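Protease Do-like 1, chloroplastic (Arabidopsis thaliana, PDB 3QO6) cleaves proteins as a chloroplast serine protease of the HtrA type that is required at high temperature and may help degrade damaged proteins. Local coordinates at residues V67-V72 and I192-A197; V131-N136 and A173-G178; Q166-T171 and F210-D215. All coordinates share one frame; numbering follows the deposited sequence.

Overall arrangement
All three contacts lie in the serine protease domain, their centres 10 to 14 Å apart. Interaction 1 bridges two antiparallel sheets: strand 65-69 belongs to the six-stranded barrel, strand 191-198 to the seven-stranded sheet that also holds the strands of interactions 2 and 3. Along the chain, interaction 2 is nested within the loop closed by interaction 1, whereas interaction 3 alternates with both. Strands 191-198 and 209-213 are neighbours, and N195 touches A133 and I175 of interaction 2 as well as S211 of interaction 3. The arrangement is that of the trypsin-like double barrel, with the probable catalytic residues H71, D101 and S180 gathered around the junction covered by interaction 1.

Interaction 1: residues V67-V72 and I192-A197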
loop_
_atom_site.group_PDB
_atom_site.type_symbol
_atom_site.label_atom_id
_atom_site.label_comp_id
_atom_site.label_asym_id
_atom_site.label_seq_id
_atom_site.Cartn_x
_atom_site.Cartn_y
_atom_site.Cartn_z
ATOM N N VAL B 67 -23.257 29.033 -15.162
ATOM C CA VAL B 67 -22.136 28.397 -15.850
ATOM C C VAL B 67 -21.288 27.554 -14.905
ATOM O O VAL B 67 -21.126 27.872 -13.735
ATOM C CB VAL B 67 -21.221 29.446 -16.505
ATOM C CG1 VAL B 67 -20.213 28.770 -17.422
ATOM C CG2 VAL B 67 -22.055 30.426 -17.290
ATOM N N THR B 68 -20.744 26.463 -15.415
ATOM C CA THR B 68 -19.910 25.631 -14.583
ATOM C C THR B 68 -19.129 24.679 -15.453
ATOM O O THR B 68 -19.167 24.755 -16.670
ATOM C CB THR B 68 -20.753 24.830 -13.568
ATOM O OG1 THR B 68 -19.895 24.286 -12.562
ATOM C CG2 THR B 68 -21.476 23.677 -14.252
ATOM N N ASN B 69 -18.394 23.789 -14.811
ATOM C CA ASN B 69 -17.621 22.801 -15.526
ATOM C C ASN B 69 -18.583 21.657 -15.772
ATOM O O ASN B 69 -19.409 21.304 -14.907
ATOM C CB ASN B 69 -16.441 22.287 -14.668
ATOM C CG ASN B 69 -15.188 23.146 -14.790
ATOM O OD1 ASN B 69 -14.445 23.310 -13.824
ATOM N ND2 ASN B 69 -14.939 23.682 -15.975
ATOM N N TYR B 70 -18.490 21.070 -16.952
ATOM C CA TYR B 70 -19.340 19.947 -17.208
ATOM C C TYR B 70 -19.005 18.825 -16.232
ATOM O O TYR B 70 -19.922 18.211 -15.667
ATOM C CB TYR B 70 -19.157 19.446 -18.624
ATOM C CG TYR B 70 -19.823 18.117 -18.849
ATOM C CD1 TYR B 70 -21.165 17.911 -18.473
ATOM C CD2 TYR B 70 -19.132 17.072 -19.465
ATOM C CE1 TYR B 70 -21.791 16.703 -18.706
ATOM C CE2 TYR B 70 -19.749 15.864 -19.705
ATOM C CZ TYR B 70 -21.072 15.678 -19.324
ATOM O OH TYR B 70 -21.645 14.440 -19.535
ATOM N N HIS B 71 -17.709 18.569 -16.000
ATOM C CA HIS B 71 -17.347 17.467 -15.107
ATOM C C HIS B 71 -17.951 17.547 -13.712
ATOM O O HIS B 71 -18.007 16.553 -13.012
ATOM C CB HIS B 71 -15.818 17.251 -15.037
ATOM C CG HIS B 71 -15.099 18.157 -14.082
ATOM N ND1 HIS B 71 -14.357 19.240 -14.501
ATOM C CD2 HIS B 71 -15.027 18.153 -12.729
ATOM C CE1 HIS B 71 -13.867 19.867 -13.445
ATOM N NE2 HIS B 71 -14.260 19.229 -12.358
ATOM N N VAL B 72 -18.432 18.723 -13.329
ATOM C CA VAL B 72 -19.059 18.931 -12.022
ATOM C C VAL B 72 -20.517 18.439 -12.041
ATOM O O VAL B 72 -21.062 18.016 -11.025
ATOM C CB VAL B 72 -19.063 20.448 -11.678
ATOM C CG1 VAL B 72 -19.996 20.744 -10.518
ATOM C CG2 VAL B 72 -17.658 20.913 -11.364
ATOM N N ILE B 192 -12.266 36.155 -16.412
ATOM C CA ILE B 192 -11.310 35.853 -17.468
ATOM C C ILE B 192 -11.195 34.390 -17.741
ATOM O O ILE B 192 -10.618 33.998 -18.751
ATOM C CB ILE B 192 -9.903 36.437 -17.194
ATOM C CG1 ILE B 192 -9.347 35.880 -15.886
ATOM C CG2 ILE B 192 -9.978 37.948 -17.173
ATOM C CD1 ILE B 192 -8.093 36.548 -15.451
ATOM N N GLY B 193 -11.751 33.573 -16.858
ATOM C CA GLY B 193 -11.700 32.138 -17.093
ATOM C C GLY B 193 -12.522 31.380 -16.073
ATOM O O GLY B 193 -13.040 31.996 -15.125
ATOM N N ILE B 194 -12.662 30.065 -16.284
ATOM C CA ILE B 194 -13.389 29.177 -15.372
ATOM C C ILE B 194 -12.330 28.259 -14.779
ATOM O O ILE B 194 -11.623 27.584 -15.547
ATOM C CB ILE B 194 -14.390 28.261 -16.105
ATOM C CG1 ILE B 194 -15.264 29.072 -17.057
ATOM C CG2 ILE B 194 -15.287 27.570 -15.096
ATOM C CD1 ILE B 194 -16.414 28.269 -17.656
ATOM N N ASN B 195 -12.212 28.219 -13.447
ATOM C CA ASN B 195 -11.199 27.363 -12.834
ATOM C C ASN B 195 -11.650 25.943 -13.053
ATOM O O ASN B 195 -12.762 25.587 -12.684
ATOM C CB ASN B 195 -11.041 27.668 -11.337
ATOM C CG ASN B 195 -10.678 29.116 -11.077
ATOM O OD1 ASN B 195 -9.797 29.664 -11.724
ATOM N ND2 ASN B 195 -11.365 29.746 -10.128
ATOM N N THR B 196 -10.810 25.109 -13.650
ATOM C CA THR B 196 -11.281 23.771 -13.897
ATOM C C THR B 196 -10.405 22.599 -13.551
ATOM O O THR B 196 -10.924 21.507 -13.372
ATOM C CB THR B 196 -11.799 23.617 -15.375
ATOM O OG1 THR B 196 -10.995 22.672 -16.086
ATOM C CG2 THR B 196 -11.816 24.948 -16.093
ATOM N N ALA B 197 -9.098 22.797 -13.436
ATOM C CA ALA B 197 -8.198 21.687 -13.101
ATOM C C ALA B 197 -6.819 22.139 -12.597
ATOM O O ALA B 197 -6.453 23.332 -12.663
ATOM C CB ALA B 197 -8.006 20.778 -14.318
#
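N69 and T196 mark the closest backbone approach, their CA atoms 6.6 Å apart. Strand segments 67-69 and 192-197 run in nearly the same sense, 30° between their directions, but their axes stay 7.6 Å apart and no hydrogen bond crosses. They belong to different sheets that meet through side chains, as expected where the two barrels of a trypsin-like protease face each other. At the V67 end, V67 and I194 cross at about a right angle, CG1 of V67 reaching CD1 of I194 at 3.8 Å; with its CG1 opposite the backbone N (chi1 -170°), V67 directs this methyl at the isoleucine tip. F58 touches both residues. N69 then lays its amide across T196, whose CB is 3.1 Å from N69 OD1, while I194 CG2 lies 4.0 Å from N69 ND2. The amide is held from outside the pair: ND2 gives a hydrogen bond to D101 O, and OD1 takes a weak one from G181 N, which together probably limit its rotation. Farther on, H71 CE1 comes within 3.4 Å of T196 O, meeting it obliquely to the ring, and ND1 bonds D101 OD2. Histidine CE1 facing a carbonyl oxygen recalls the catalytic histidine of trypsin-like enzymes, and T196 also bonds the bound peptide through its backbone. The two sheets thus meet through apolar packing and the N69 amide, whose bond to D101, like that of H71, places the interface beside the predicted charge relay.

Interaction 2: residues V131-N136 and A173-G178; sequences VFAIGN and AAINPG
A133 and I175 meet through single methyls where strand 130-135 of the second barrel runs beside the loop leading to S180, the predicted nucleophile of this trypsin-like fold. The approach is end-on from the isoleucine: although its CB does not face the strand, CG1 lies opposite the carbonyl carbon (chi1 -76°) and the chain then swings CD1 back to A133 CB, 3.8 Å away. The amide of N195, on strand 191-198, packs against both methyls. Two residues earlier on both segments, V131 CG2 meets A173 CB more loosely, at 4.4 Å. At the other end the contact changes from methyls to backbone, and the CA atoms of N136 and G178 draw to 4.9 Å. N136 N donates to G178 O over 3.1 Å, a bent bond of 141° at hydrogen, arriving from above the carbonyl plane. The asparagine side chain turns elsewhere: OD1 accepts from H142 N and ND2 gives a weak bond to G55 O, which ties the start of the loop after the strand. The G178 backbone bonds the bound peptide, consistent with the oxyanion-hole glycine of this family. Its phi of 114° would jam a side chain against the preceding carbonyl, and a CB would also strike N136 O. In the deposited glycine, CA instead lies 3.3 Å from N136 O, in a bent CA-H...O contact.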
loop_
_atom_site.group_PDB
_atom_site.type_symbol
_atom_site.label_atom_id
_atom_site.label_comp_id
_atom_site.label_asym_id
_atom_site.label_seq_id
_atom_site.Cartn_x
_atom_site.Cartn_y
_atom_site.Cartn_z
ATOM N N VAL B 131 -4.745 37.766 -10.328
ATOM C CA VAL B 131 -6.020 37.091 -10.508
ATOM C C VAL B 131 -6.649 36.754 -9.164
ATOM O O VAL B 131 -5.974 36.682 -8.117
ATOM C CB VAL B 131 -5.909 35.829 -11.335
ATOM C CG1 VAL B 131 -5.551 36.189 -12.766
ATOM C CG2 VAL B 131 -4.905 34.885 -10.719
ATOM N N PHE B 132 -7.963 36.562 -9.207
ATOM C CA PHE B 132 -8.741 36.269 -8.021
ATOM C C PHE B 132 -9.636 35.072 -8.304
ATOM O O PHE B 132 -10.431 35.089 -9.252
ATOM C CB PHE B 132 -9.577 37.498 -7.670
ATOM C CG PHE B 132 -8.770 38.738 -7.555
ATOM C CD1 PHE B 132 -8.436 39.237 -6.309
ATOM C CD2 PHE B 132 -8.222 39.326 -8.693
ATOM C CE1 PHE B 132 -7.552 40.306 -6.186
ATOM C CE2 PHE B 132 -7.331 40.392 -8.599
ATOM C CZ PHE B 132 -6.990 40.887 -7.337
ATOM N N ALA B 133 -9.498 34.021 -7.497
ATOM C CA ALA B 133 -10.320 32.844 -7.704
ATOM C C ALA B 133 -11.332 32.741 -6.586
ATOM O O ALA B 133 -10.984 32.893 -5.422
ATOM C CB ALA B 133 -9.465 31.611 -7.732
ATOM N N ILE B 134 -12.593 32.521 -6.932
ATOM C CA ILE B 134 -13.610 32.365 -5.926
ATOM C C ILE B 134 -14.267 31.047 -6.269
ATOM O O ILE B 134 -14.586 30.796 -7.431
ATOM C CB ILE B 134 -14.646 33.473 -5.977
ATOM C CG1 ILE B 134 -13.969 34.827 -5.824
ATOM C CG2 ILE B 134 -15.663 33.291 -4.854
ATOM C CD1 ILE B 134 -14.944 36.009 -5.953
ATOM N N GLY B 135 -14.440 30.201 -5.256
ATOM C CA GLY B 135 -15.046 28.894 -5.440
ATOM C C GLY B 135 -15.397 28.275 -4.093
ATOM O O GLY B 135 -15.555 29.000 -3.102
ATOM N N ASN B 136 -15.501 26.940 -4.059
ATOM C CA ASN B 136 -15.840 26.199 -2.839
ATOM C C ASN B 136 -14.976 24.959 -2.615
ATOM O O ASN B 136 -15.471 23.835 -2.636
ATOM C CB ASN B 136 -17.305 25.752 -2.862
ATOM C CG ASN B 136 -18.252 26.882 -3.194
ATOM O OD1 ASN B 136 -18.332 27.871 -2.470
ATOM N ND2 ASN B 136 -18.971 26.744 -4.308
ATOM N N ALA B 173 -2.719 30.834 -8.033
ATOM C CA ALA B 173 -3.714 31.110 -7.006
ATOM C C ALA B 173 -4.157 29.719 -6.574
ATOM O O ALA B 173 -4.428 28.871 -7.426
ATOM C CB ALA B 173 -4.902 31.839 -7.595
ATOM N N ALA B 174 -4.225 29.479 -5.266
ATOM C CA ALA B 174 -4.639 28.174 -4.741
ATOM C C ALA B 174 -5.955 27.664 -5.358
ATOM O O ALA B 174 -7.015 28.306 -5.240
ATOM C CB ALA B 174 -4.770 28.269 -3.234
ATOM N N ILE B 175 -5.892 26.499 -5.993
ATOM C CA ILE B 175 -7.044 25.910 -6.638
ATOM C C ILE B 175 -7.177 24.470 -6.143
ATOM O O ILE B 175 -6.344 23.618 -6.466
ATOM C CB ILE B 175 -6.861 25.945 -8.208
ATOM C CG1 ILE B 175 -7.109 27.347 -8.740
ATOM C CG2 ILE B 175 -7.828 25.052 -8.892
ATOM C CD1 ILE B 175 -8.290 28.040 -8.070
ATOM N N ASN B 176 -8.209 24.181 -5.354
ATOM C CA ASN B 176 -8.392 22.802 -4.858
ATOM C C ASN B 176 -9.712 22.157 -5.295
ATOM O O ASN B 176 -10.542 22.799 -5.933
ATOM C CB ASN B 176 -8.377 22.752 -3.328
ATOM C CG ASN B 176 -7.079 23.175 -2.743
ATOM O OD1 ASN B 176 -6.939 24.310 -2.284
ATOM N ND2 ASN B 176 -6.114 22.275 -2.744
ATOM N N PRO B 177 -9.910 20.866 -4.964
ATOM C CA PRO B 177 -11.160 20.172 -5.324
ATOM C C PRO B 177 -12.331 20.963 -4.754
ATOM O O PRO B 177 -12.371 21.257 -3.569
ATOM C CB PRO B 177 -10.984 18.820 -4.676
ATOM C CG PRO B 177 -9.514 18.554 -4.961
ATOM C CD PRO B 177 -8.845 19.892 -4.650
ATOM N N GLY B 178 -13.259 21.342 -5.623
ATOM C CA GLY B 178 -14.386 22.135 -5.191
ATOM C C GLY B 178 -14.334 23.515 -5.812
ATOM O O GLY B 178 -15.275 24.313 -5.667
#

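Interaction 3: residues Q166-T171 and F210-D215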
loop_
_atom_site.group_PDB
_atom_site.type_symbol
_atom_site.label_atom_id
_atom_site.label_comp_id
_atom_site.label_asym_id
_atom_site.label_seq_id
_atom_site.Cartn_x
_atom_site.Cartn_y
_atom_site.Cartn_z
ATOM N N GLN B 166 -7.268 23.537 -25.757
ATOM C CA GLN B 166 -6.271 24.522 -26.118
ATOM C C GLN B 166 -6.504 25.840 -25.400
ATOM O O GLN B 166 -7.527 26.050 -24.759
ATOM C CB GLN B 166 -6.311 24.776 -27.625
ATOM C CG GLN B 166 -5.356 23.944 -28.477
ATOM C CD GLN B 166 -5.700 22.463 -28.519
ATOM O OE1 GLN B 166 -6.848 22.075 -28.779
ATOM N NE2 GLN B 166 -4.694 21.621 -28.285
ATOM N N ASP B 167 -5.532 26.727 -25.518
ATOM C CA ASP B 167 -5.606 28.070 -24.967
ATOM C C ASP B 167 -5.867 28.275 -23.482
ATOM O O ASP B 167 -6.354 29.343 -23.098
ATOM C CB ASP B 167 -6.647 28.871 -25.741
ATOM C CG ASP B 167 -6.200 30.305 -25.991
ATOM O OD1 ASP B 167 -5.441 30.542 -26.969
ATOM O OD2 ASP B 167 -6.588 31.198 -25.197
ATOM N N VAL B 168 -5.524 27.297 -22.650
ATOM C CA VAL B 168 -5.759 27.392 -21.214
ATOM C C VAL B 168 -4.919 28.388 -20.400
ATOM O O VAL B 168 -3.745 28.640 -20.703
ATOM C CB VAL B 168 -5.614 26.001 -20.608
ATOM C CG1 VAL B 168 -5.746 26.040 -19.079
ATOM C CG2 VAL B 168 -6.660 25.114 -21.218
ATOM N N ILE B 169 -5.528 28.954 -19.360
ATOM C CA ILE B 169 -4.825 29.896 -18.471
ATOM C C ILE B 169 -4.206 29.158 -17.262
ATOM O O ILE B 169 -4.821 28.247 -16.717
ATOM C CB ILE B 169 -5.766 30.955 -17.888
ATOM C CG1 ILE B 169 -6.340 31.838 -18.998
ATOM C CG2 ILE B 169 -5.000 31.804 -16.884
ATOM C CD1 ILE B 169 -7.482 32.727 -18.524
ATOM N N GLN B 170 -2.998 29.561 -16.854
ATOM C CA GLN B 170 -2.293 28.952 -15.722
ATOM C C GLN B 170 -2.121 29.993 -14.613
ATOM O O GLN B 170 -1.710 31.120 -14.883
ATOM C CB GLN B 170 -0.928 28.475 -16.171
ATOM C CG GLN B 170 -0.249 27.603 -15.183
ATOM C CD GLN B 170 1.137 27.248 -15.631
ATOM O OE1 GLN B 170 1.363 26.978 -16.801
ATOM N NE2 GLN B 170 2.077 27.242 -14.703
ATOM N N THR B 171 -2.440 29.622 -13.375
ATOM C CA THR B 171 -2.356 30.544 -12.257
ATOM C C THR B 171 -1.832 29.839 -11.008
ATOM O O THR B 171 -2.006 28.611 -10.849
ATOM C CB THR B 171 -3.731 31.139 -11.917
ATOM O OG1 THR B 171 -3.579 32.097 -10.870
ATOM C CG2 THR B 171 -4.689 30.058 -11.413
ATOM N N PHE B 210 -5.332 25.586 -13.714
ATOM C CA PHE B 210 -5.796 26.003 -15.026
ATOM C C PHE B 210 -7.247 26.500 -15.127
ATOM O O PHE B 210 -8.133 26.026 -14.431
ATOM C CB PHE B 210 -5.599 24.851 -15.972
ATOM C CG PHE B 210 -4.218 24.236 -15.893
ATOM C CD1 PHE B 210 -4.011 23.050 -15.196
ATOM C CD2 PHE B 210 -3.147 24.791 -16.604
ATOM C CE1 PHE B 210 -2.754 22.412 -15.226
ATOM C CE2 PHE B 210 -1.909 24.164 -16.639
ATOM C CZ PHE B 210 -1.707 22.966 -15.953
ATOM N N SER B 211 -7.474 27.483 -15.987
ATOM C CA SER B 211 -8.812 28.020 -16.212
ATOM C C SER B 211 -9.088 28.041 -17.714
ATOM O O SER B 211 -8.181 28.349 -18.513
ATOM C CB SER B 211 -8.914 29.433 -15.675
ATOM O OG SER B 211 -8.660 29.438 -14.294
ATOM N N ILE B 212 -10.315 27.690 -18.099
ATOM C CA ILE B 212 -10.680 27.718 -19.514
ATOM C C ILE B 212 -10.852 29.221 -19.726
ATOM O O ILE B 212 -11.542 29.879 -18.931
ATOM C CB ILE B 212 -12.048 27.018 -19.812
ATOM C CG1 ILE B 212 -12.040 25.542 -19.383
ATOM C CG2 ILE B 212 -12.327 27.092 -21.300
ATOM C CD1 ILE B 212 -10.976 24.731 -20.059
ATOM N N PRO B 213 -10.219 29.786 -20.775
ATOM C CA PRO B 213 -10.337 31.227 -21.024
ATOM C C PRO B 213 -11.744 31.687 -21.389
ATOM O O PRO B 213 -12.460 31.056 -22.167
ATOM C CB PRO B 213 -9.324 31.475 -22.128
ATOM C CG PRO B 213 -9.348 30.165 -22.901
ATOM C CD PRO B 213 -9.444 29.114 -21.841
ATOM N N VAL B 214 -12.122 32.805 -20.798
ATOM C CA VAL B 214 -13.421 33.405 -21.003
ATOM C C VAL B 214 -13.856 33.526 -22.461
ATOM O O VAL B 214 -15.016 33.279 -22.791
ATOM C CB VAL B 214 -13.445 34.791 -20.346
ATOM C CG1 VAL B 214 -12.452 35.695 -21.035
ATOM C CG2 VAL B 214 -14.849 35.351 -20.346
ATOM N N ASP B 215 -12.939 33.904 -23.338
ATOM C CA ASP B 215 -13.295 34.054 -24.734
ATOM C C ASP B 215 -13.899 32.778 -25.323
ATOM O O ASP B 215 -14.942 32.828 -25.995
ATOM C CB ASP B 215 -12.085 34.525 -25.555
ATOM C CG ASP B 215 -11.710 35.976 -25.248
ATOM O OD1 ASP B 215 -12.361 36.606 -24.365
ATOM O OD2 ASP B 215 -10.763 36.488 -25.894
#
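I169 and S211 form the hydrogen-bonded pair of an antiparallel ladder. I169 N gives a nearly straight bond to S211 O (2.8 Å, 169° at hydrogen, in the carbonyl plane), and S211 N returns one to I169 O at 2.9 Å. The same oxygen receives the C-H of F210 CA at 3.0 Å, so the N-H bond is joined by a weaker CA-H...O contact from the residue before. On the I169 face, its CB stands 4.1 Å from S211 CB, and its CD1 reaches down the strand to P213 CB at 4.2 Å. P213 also packs its ring against D167, CG lying 3.1 Å from D167 O. The opposite face is built on F210 and Q170, a non-hydrogen-bonded pair. Their side chains run together in the same direction, Q170 CG 4.1 Å from F210 CE2, while the amide and the ring are inclined 66° to one another. V168 crosses F210 at about a right angle, CG1 pressing on CB at 3.3 Å; F210 has CG opposite the carbonyl carbon (chi1 -49°), which carries the ring toward Q170. A serine here would keep the CB that V168 CG1 touches but remove the ring, and would probably leave Q170 CG and Y199 without their aromatic partner and open a gap beside them.

A second shell steadies this face: Y199 meets the F210 ring edge-to-face, R154 NE bonds Q170 OE1, and T143 of a third subunit takes the Q170 NE2 hydrogen bond as L140 of that subunit packs on F210. Strand 168-171 thus lies between strands 143-157 and 209-213 of the second barrel, strand 191-198 flanks 209-213 on its other edge, and P213 sits at the N-cap of helix 214-227.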